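Side-chain contacts in putative immunoglobulin-blocking virulence protein (Mycoplasma mycoides subsp. capri, PDB 7ADK), which probably binds host antibodies and blocks their action as a virulence factor of this mycoplasma: residues K263-A266 against Q267-Y270; P271-K274 against S275-T279; N281-Y284 against I285-I288. One frame throughout, in Å; residues are numbered along the deposited sequence.

Contact 1: K263-A266 against Q267-Y270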
loop_
_atom_site.group_PDB
_atom_site.type_symbol
_atom_site.label_atom_id
_atom_site.label_comp_id
_atom_site.label_asym_id
_atom_site.label_seq_id
_atom_site.Cartn_x
_atom_site.Cartn_y
_atom_site.Cartn_z
ATOM N N LYS A 263 -0.214 28.165 48.844
ATOM C CA LYS A 263 -0.252 29.348 47.958
ATOM C C LYS A 263 0.606 30.535 48.453
ATOM O O LYS A 263 0.412 31.670 48.028
ATOM C CB LYS A 263 -1.744 29.645 47.701
ATOM C CG LYS A 263 -2.144 30.832 46.828
ATOM C CD LYS A 263 -1.421 30.978 45.487
ATOM C CE LYS A 263 -2.152 32.103 44.750
ATOM N NZ LYS A 263 -1.486 32.567 43.535
ATOM N N SER A 264 1.595 30.288 49.312
ATOM C CA SER A 264 2.584 31.270 49.812
ATOM C C SER A 264 1.973 32.546 50.438
ATOM O O SER A 264 0.957 32.482 51.117
ATOM C CB SER A 264 3.665 31.522 48.746
ATOM O OG SER A 264 3.235 32.346 47.692
ATOM N N GLU A 265 2.564 33.730 50.260
ATOM C CA GLU A 265 2.005 35.024 50.686
ATOM C C GLU A 265 0.835 35.485 49.799
ATOM O O GLU A 265 -0.019 36.248 50.244
ATOM C CB GLU A 265 3.147 36.052 50.748
ATOM C CG GLU A 265 2.786 37.521 51.032
ATOM C CD GLU A 265 2.514 38.395 49.788
ATOM O OE1 GLU A 265 2.204 37.889 48.710
ATOM O OE2 GLU A 265 2.636 39.619 49.870
ATOM N N ALA A 266 0.725 34.945 48.585
ATOM C CA ALA A 266 -0.363 35.245 47.663
ATOM C C ALA A 266 -1.748 34.774 48.158
ATOM O O ALA A 266 -2.750 35.076 47.521
ATOM C CB ALA A 266 -0.000 34.668 46.299
ATOM N N GLN A 267 -1.821 34.094 49.301
ATOM C CA GLN A 267 -3.039 33.863 50.078
ATOM C C GLN A 267 -3.825 35.139 50.415
ATOM O O GLN A 267 -5.050 35.085 50.481
ATOM C CB GLN A 267 -2.664 33.188 51.402
ATOM C CG GLN A 267 -2.231 31.736 51.231
ATOM C CD GLN A 267 -1.878 31.103 52.570
ATOM O OE1 GLN A 267 -2.716 30.629 53.314
ATOM N NE2 GLN A 267 -0.635 31.130 52.971
ATOM N N LYS A 268 -3.170 36.292 50.624
ATOM C CA LYS A 268 -3.877 37.567 50.805
ATOM C C LYS A 268 -4.447 38.099 49.488
ATOM O O LYS A 268 -5.530 38.669 49.473
ATOM C CB LYS A 268 -2.967 38.592 51.500
ATOM C CG LYS A 268 -2.775 38.268 52.989
ATOM C CD LYS A 268 -2.163 39.417 53.796
ATOM C CE LYS A 268 -0.694 39.707 53.488
ATOM N NZ LYS A 268 0.220 38.763 54.167
ATOM N N GLU A 269 -3.736 37.943 48.372
ATOM C CA GLU A 269 -4.187 38.432 47.057
ATOM C C GLU A 269 -5.249 37.530 46.403
ATOM O O GLU A 269 -6.156 38.030 45.743
ATOM C CB GLU A 269 -2.986 38.593 46.111
ATOM C CG GLU A 269 -2.068 39.765 46.482
ATOM C CD GLU A 269 -1.097 40.123 45.351
ATOM O OE1 GLU A 269 -0.415 39.227 44.816
ATOM O OE2 GLU A 269 -0.983 41.311 44.993
ATOM N N TYR A 270 -5.160 36.211 46.584
ATOM C CA TYR A 270 -5.976 35.210 45.896
ATOM C C TYR A 270 -7.499 35.412 45.988
ATOM O O TYR A 270 -8.130 35.435 44.931
ATOM C CB TYR A 270 -5.548 33.806 46.350
ATOM C CG TYR A 270 -6.498 32.689 45.953
ATOM C CD1 TYR A 270 -6.408 32.052 44.702
ATOM C CD2 TYR A 270 -7.503 32.289 46.850
ATOM C CE1 TYR A 270 -7.318 31.042 44.348
ATOM C CE2 TYR A 270 -8.419 31.289 46.502
ATOM C CZ TYR A 270 -8.331 30.659 45.248
ATOM O OH TYR A 270 -9.206 29.684 44.917
#
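Gln267 reaches back three residues to Ser264 through its side-chain amide, whose NE2 lies 2.8 Å from Ser264 O. The N-H points almost straight at the acceptor (163°), and that oxygen lies practically in the plane of the amide, so the bond fixes the rotation of the amide group. The torsions explain the reach: CG stands anti to the carbonyl carbon (chi1 -72°) and the chain runs on extended. One carbon back along the same side chain, Gln267 CG packs against Lys263 CB at 4.1 Å. The backbone closes the turn from within: Tyr270 N donates to Ala266 O at 2.8 Å, a step of four residues, whereas Lys268 N takes Glu265 O at 3.2 Å, a step of three. Across this turn the Lys263 chain, bent at chi2, meets Tyr270 at about a right angle, its CE resting 4.1 Å from Tyr270 CB. Further out, Trp286 of helix 280-288 makes a cation-pi contact with Lys263 and packs on Ala266, Glu269 and Tyr270. Ser264 is held by Asn290 O at its hydroxyl and by Asp292 OD1 at its backbone N. Glu265 OE2 and Lys268 NZ stay 5.0 Å apart. The turn therefore relies on carbonyls and one amide rather than on a salt bridge between its two segments, while the ammonium of Lys263 lies against Trp286, where the indole and a polar partner outside the turn probably both stabilise it.

Contact 2: P271-K274 against S275-T279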
loop_
_atom_site.group_PDB
_atom_site.type_symbol
_atom_site.label_atom_id
_atom_site.label_comp_id
_atom_site.label_asym_id
_atom_site.label_seq_id
_atom_site.Cartn_x
_atom_site.Cartn_y
_atom_site.Cartn_z
ATOM N N PRO A 271 -8.114 35.597 47.173
ATOM C CA PRO A 271 -9.571 35.624 47.304
ATOM C C PRO A 271 -10.236 36.823 46.613
ATOM O O PRO A 271 -11.395 36.725 46.197
ATOM C CB PRO A 271 -9.850 35.588 48.805
ATOM C CG PRO A 271 -8.582 36.116 49.446
ATOM C CD PRO A 271 -7.499 35.658 48.487
ATOM N N LYS A 272 -9.504 37.931 46.436
ATOM C CA LYS A 272 -9.952 39.080 45.638
ATOM C C LYS A 272 -9.634 38.861 44.165
ATOM O O LYS A 272 -10.529 38.903 43.322
ATOM C CB LYS A 272 -9.337 40.383 46.179
ATOM C CG LYS A 272 -9.721 40.711 47.632
ATOM C CD LYS A 272 -11.227 40.831 47.872
ATOM C CE LYS A 272 -11.568 41.337 49.272
ATOM N NZ LYS A 272 -11.208 40.383 50.333
ATOM N N LEU A 273 -8.362 38.578 43.860
ATOM C CA LEU A 273 -7.830 38.506 42.495
ATOM C C LEU A 273 -8.458 37.377 41.665
ATOM O O LEU A 273 -8.552 37.522 40.452
ATOM C CB LEU A 273 -6.296 38.383 42.572
ATOM C CG LEU A 273 -5.555 38.625 41.244
ATOM C CD1 LEU A 273 -5.399 40.104 40.920
ATOM C CD2 LEU A 273 -4.158 38.040 41.329
ATOM N N LYS A 274 -8.965 36.308 42.295
ATOM C CA LYS A 274 -9.704 35.202 41.656
ATOM C C LYS A 274 -10.795 35.663 40.686
ATOM O O LYS A 274 -10.969 35.069 39.627
ATOM C CB LYS A 274 -10.290 34.334 42.788
ATOM C CG LYS A 274 -11.248 33.220 42.345
ATOM C CD LYS A 274 -10.580 32.155 41.468
ATOM C CE LYS A 274 -11.564 31.348 40.634
ATOM N NZ LYS A 274 -12.519 30.594 41.445
ATOM N N SER A 275 -11.500 36.738 41.024
ATOM C CA SER A 275 -12.533 37.368 40.184
ATOM C C SER A 275 -12.006 38.136 38.955
ATOM O O SER A 275 -12.781 38.485 38.075
ATOM C CB SER A 275 -13.382 38.294 41.058
ATOM O OG SER A 275 -12.650 39.417 41.514
ATOM N N LYS A 276 -10.700 38.412 38.880
ATOM C CA LYS A 276 -10.087 39.387 37.962
ATOM C C LYS A 276 -9.249 38.750 36.840
ATOM O O LYS A 276 -8.410 39.429 36.251
ATOM C CB LYS A 276 -9.285 40.434 38.766
ATOM C CG LYS A 276 -9.985 41.066 39.989
ATOM C CD LYS A 276 -11.332 41.751 39.699
ATOM C CE LYS A 276 -11.242 43.035 38.868
ATOM N NZ LYS A 276 -10.853 44.207 39.674
ATOM N N PHE A 277 -9.466 37.472 36.516
ATOM C CA PHE A 277 -8.766 36.774 35.427
ATOM C C PHE A 277 -9.639 36.557 34.187
ATOM O O PHE A 277 -10.813 36.199 34.267
ATOM C CB PHE A 277 -8.160 35.459 35.915
ATOM C CG PHE A 277 -6.919 35.659 36.748
ATOM C CD1 PHE A 277 -5.737 36.109 36.133
ATOM C CD2 PHE A 277 -6.934 35.409 38.127
ATOM C CE1 PHE A 277 -4.573 36.301 36.895
ATOM C CE2 PHE A 277 -5.765 35.587 38.884
ATOM C CZ PHE A 277 -4.586 36.034 38.270
ATOM N N GLN A 278 -9.033 36.780 33.020
ATOM C CA GLN A 278 -9.716 36.791 31.714
ATOM C C GLN A 278 -9.891 35.410 31.050
ATOM O O GLN A 278 -10.656 35.280 30.094
ATOM C CB GLN A 278 -8.961 37.726 30.750
ATOM C CG GLN A 278 -9.098 39.219 31.087
ATOM C CD GLN A 278 -8.431 39.624 32.394
ATOM O OE1 GLN A 278 -7.304 39.257 32.687
ATOM N NE2 GLN A 278 -9.099 40.349 33.252
ATOM N N THR A 279 -9.167 34.385 31.499
ATOM C CA THR A 279 -9.140 33.035 30.912
ATOM C C THR A 279 -8.782 32.045 32.012
ATOM O O THR A 279 -7.996 32.403 32.884
ATOM C CB THR A 279 -8.073 32.940 29.802
ATOM O OG1 THR A 279 -8.137 33.989 28.865
ATOM C CG2 THR A 279 -8.125 31.659 28.988
#
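Ser275 turns back on Lys272 and meets the same carbonyl through two donors: its OG donates to Lys272 O at 2.8 Å, and its N adds a weak bond to that oxygen at 3.3 Å. The hydroxyl arrives nearly in line with the C=O bond (171°), a position it owes to chi1 of 68°, which sets OG between the backbone N and the carbonyl carbon. Beside it, Val351 of the neighbouring Lipoprotein chain packs on Ser275. At Lys276 the backbone does the work, N donating to Leu273 O at 2.8 Å from above the carbonyl plane. Lys276 CB and CG stay beside that oxygen, while the end of the thrice-bent chain leads away. Phe277 then brings its ring back toward Leu273 with CG anti to the carbonyl carbon (chi1 -75°); CZ touches Leu273 CD2 at 3.7 Å, the apolar part of the contact. Phe277 CD2 lies 3.5 Å from Leu273 O, an oblique approach to the ring, which also has Lys274 O near its plane at the edge. Trp286 meets both Leu273 and Phe277. Beyond the ring, Thr279 marks the place where the next helix starts. Bonds three residues apart, followed by extended backbone at Phe277, mark a short connection between consecutive helices, 270-273 and 280-288.

Contact 3: N281-Y284 against I285-I288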
loop_
_atom_site.group_PDB
_atom_site.type_symbol
_atom_site.label_atom_id
_atom_site.label_comp_id
_atom_site.label_asym_id
_atom_site.label_seq_id
_atom_site.Cartn_x
_atom_site.Cartn_y
_atom_site.Cartn_z
ATOM N N ASN A 281 -6.677 29.377 31.984
ATOM C CA ASN A 281 -5.211 29.214 31.974
ATOM C C ASN A 281 -4.469 30.409 32.597
ATOM O O ASN A 281 -3.575 30.186 33.401
ATOM C CB ASN A 281 -4.696 28.918 30.549
ATOM C CG ASN A 281 -4.930 27.486 30.079
ATOM O OD1 ASN A 281 -4.979 26.543 30.847
ATOM N ND2 ASN A 281 -5.075 27.270 28.795
ATOM N N GLN A 282 -4.848 31.655 32.289
ATOM C CA GLN A 282 -4.270 32.862 32.910
ATOM C C GLN A 282 -4.431 32.867 34.438
ATOM O O GLN A 282 -3.498 33.235 35.139
ATOM C CB GLN A 282 -4.911 34.133 32.327
ATOM C CG GLN A 282 -4.528 34.338 30.862
ATOM C CD GLN A 282 -4.939 35.704 30.313
ATOM O OE1 GLN A 282 -4.385 36.731 30.664
ATOM N NE2 GLN A 282 -5.892 35.794 29.415
ATOM N N GLU A 283 -5.574 32.416 34.953
ATOM C CA GLU A 283 -5.737 32.070 36.366
ATOM C C GLU A 283 -4.751 30.996 36.831
ATOM O O GLU A 283 -3.915 31.266 37.688
ATOM C CB GLU A 283 -7.215 31.735 36.652
ATOM C CG GLU A 283 -7.585 30.976 37.940
ATOM C CD GLU A 283 -7.199 31.580 39.295
ATOM O OE1 GLU A 283 -6.363 32.501 39.385
ATOM O OE2 GLU A 283 -7.747 31.082 40.303
ATOM N N TYR A 284 -4.797 29.764 36.327
ATOM C CA TYR A 284 -4.180 28.685 37.103
ATOM C C TYR A 284 -2.658 28.576 36.849
ATOM O O TYR A 284 -1.932 28.056 37.689
ATOM C CB TYR A 284 -5.160 27.493 37.157
ATOM C CG TYR A 284 -5.293 26.419 36.094
ATOM C CD1 TYR A 284 -5.826 26.737 34.840
ATOM C CD2 TYR A 284 -5.574 25.124 36.567
ATOM C CE1 TYR A 284 -6.406 25.780 33.990
ATOM C CE2 TYR A 284 -6.198 24.157 35.765
ATOM C CZ TYR A 284 -6.589 24.469 34.453
ATOM O OH TYR A 284 -7.182 23.537 33.672
ATOM N N ILE A 285 -2.131 29.304 35.846
ATOM C CA ILE A 285 -0.726 29.766 35.758
ATOM C C ILE A 285 -0.297 30.571 37.001
ATOM O O ILE A 285 0.808 30.405 37.521
ATOM C CB ILE A 285 -0.510 30.605 34.464
ATOM C CG1 ILE A 285 -0.457 29.673 33.234
ATOM C CG2 ILE A 285 0.764 31.466 34.490
ATOM C CD1 ILE A 285 -0.430 30.368 31.871
ATOM N N TRP A 286 -1.155 31.454 37.509
ATOM C CA TRP A 286 -0.877 32.256 38.694
ATOM C C TRP A 286 -0.913 31.419 39.979
ATOM O O TRP A 286 -0.368 31.850 40.994
ATOM C CB TRP A 286 -1.810 33.481 38.718
ATOM C CG TRP A 286 -1.556 34.521 39.761
ATOM C CD1 TRP A 286 -0.678 35.542 39.679
ATOM C CD2 TRP A 286 -2.201 34.673 41.056
ATOM N NE1 TRP A 286 -0.654 36.230 40.871
ATOM C CE2 TRP A 286 -1.542 35.707 41.773
ATOM C CE3 TRP A 286 -3.301 34.063 41.688
ATOM C CZ2 TRP A 286 -1.875 36.033 43.091
ATOM C CZ3 TRP A 286 -3.698 34.445 42.980
ATOM C CH2 TRP A 286 -2.962 35.393 43.701
ATOM N N LEU A 287 -1.483 30.210 39.996
ATOM C CA LEU A 287 -1.331 29.287 41.129
ATOM C C LEU A 287 0.069 28.667 41.134
ATOM O O LEU A 287 0.815 28.897 42.071
ATOM C CB LEU A 287 -2.437 28.213 41.181
ATOM C CG LEU A 287 -3.800 28.570 41.785
ATOM C CD1 LEU A 287 -3.670 29.204 43.153
ATOM C CD2 LEU A 287 -4.631 29.484 40.923
ATOM N N ILE A 288 0.470 27.958 40.085
ATOM C CA ILE A 288 1.790 27.314 39.994
ATOM C C ILE A 288 2.942 28.307 40.192
ATOM O O ILE A 288 3.869 28.008 40.937
ATOM C CB ILE A 288 1.940 26.514 38.677
ATOM C CG1 ILE A 288 1.819 27.375 37.406
ATOM C CG2 ILE A 288 0.910 25.393 38.647
ATOM C CD1 ILE A 288 1.838 26.622 36.081
#
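Tyr284 O is gripped by two backbone N-H groups of the following turn, Leu287 N at 3.2 Å and Ile288 N at 3.4 Å. Both bonds are weak, and together they share the carbonyl between a three-residue and a four-residue step. The same mixture recurs upstream: Trp286 N donates to Glu283 O at 2.8 Å, bent at the hydrogen (131°) and from above the carbonyl plane, whereas Ile285 N reaches Asn281 O at 3.0 Å in the regular four-residue manner. Ile285 also lays its side chain along Asn281 O, with CD1 at 3.5 Å.

Among the side chains, Glu283 reaches across to two residues of the next turn. Its CG is anti to the backbone N (chi1 163°) and the chain bends at chi2, which folds the carboxylate down the helix toward them. There OE2 comes to 3.6 Å from Leu287 CD2, while OE1 approaches Trp286 CE3 at 4.1 Å. Carboxylate and indole planes are only 17° apart, yet the approach of OE1 to the ring is oblique, and no polar bond joins them. Burial beside apolar groups would tend to raise the pKa of this carboxylate, which nearby Lys274 may offset. Leu287 CD2 serves a second partner too, lying 4.3 Å from Tyr284 CB, so the methyl spans both side chains.

Gln282 gives its NE2 to Thr279 OG1 just before the helix. Helix 280-288 itself packs against three others: Asn281, Gln282 and Ile285 meet helix 227-235, Tyr284, Leu287 and Ile288 meet Leu253 of helix 247-253, and Glu283 and Trp286 meet Tyr270 of helix 270-273.

How the contacts relate
Contact 3 is largely buried, contact 1 partly so, and contact 2 lies at the surface, where another protein chain, that of Lipoprotein, comes into touch. Contacts 1 and 2 adjoin along the chain at helix 270-273, and both lean on contact 3: Trp286 CH2 is 3.7 Å from Tyr270 N in contact 1, and Trp286 CZ2 is 3.5 Å from Leu273 CD2 in contact 2. Trp286 is thus common to all three. The chemistry follows the setting. Side-chain-to-carbonyl bonds, from an amide in contact 1 and a hydroxyl in contact 2, shape the irregular turns, whereas in contact 3 the backbone alone bonds across the segments and its side chains meet by packing.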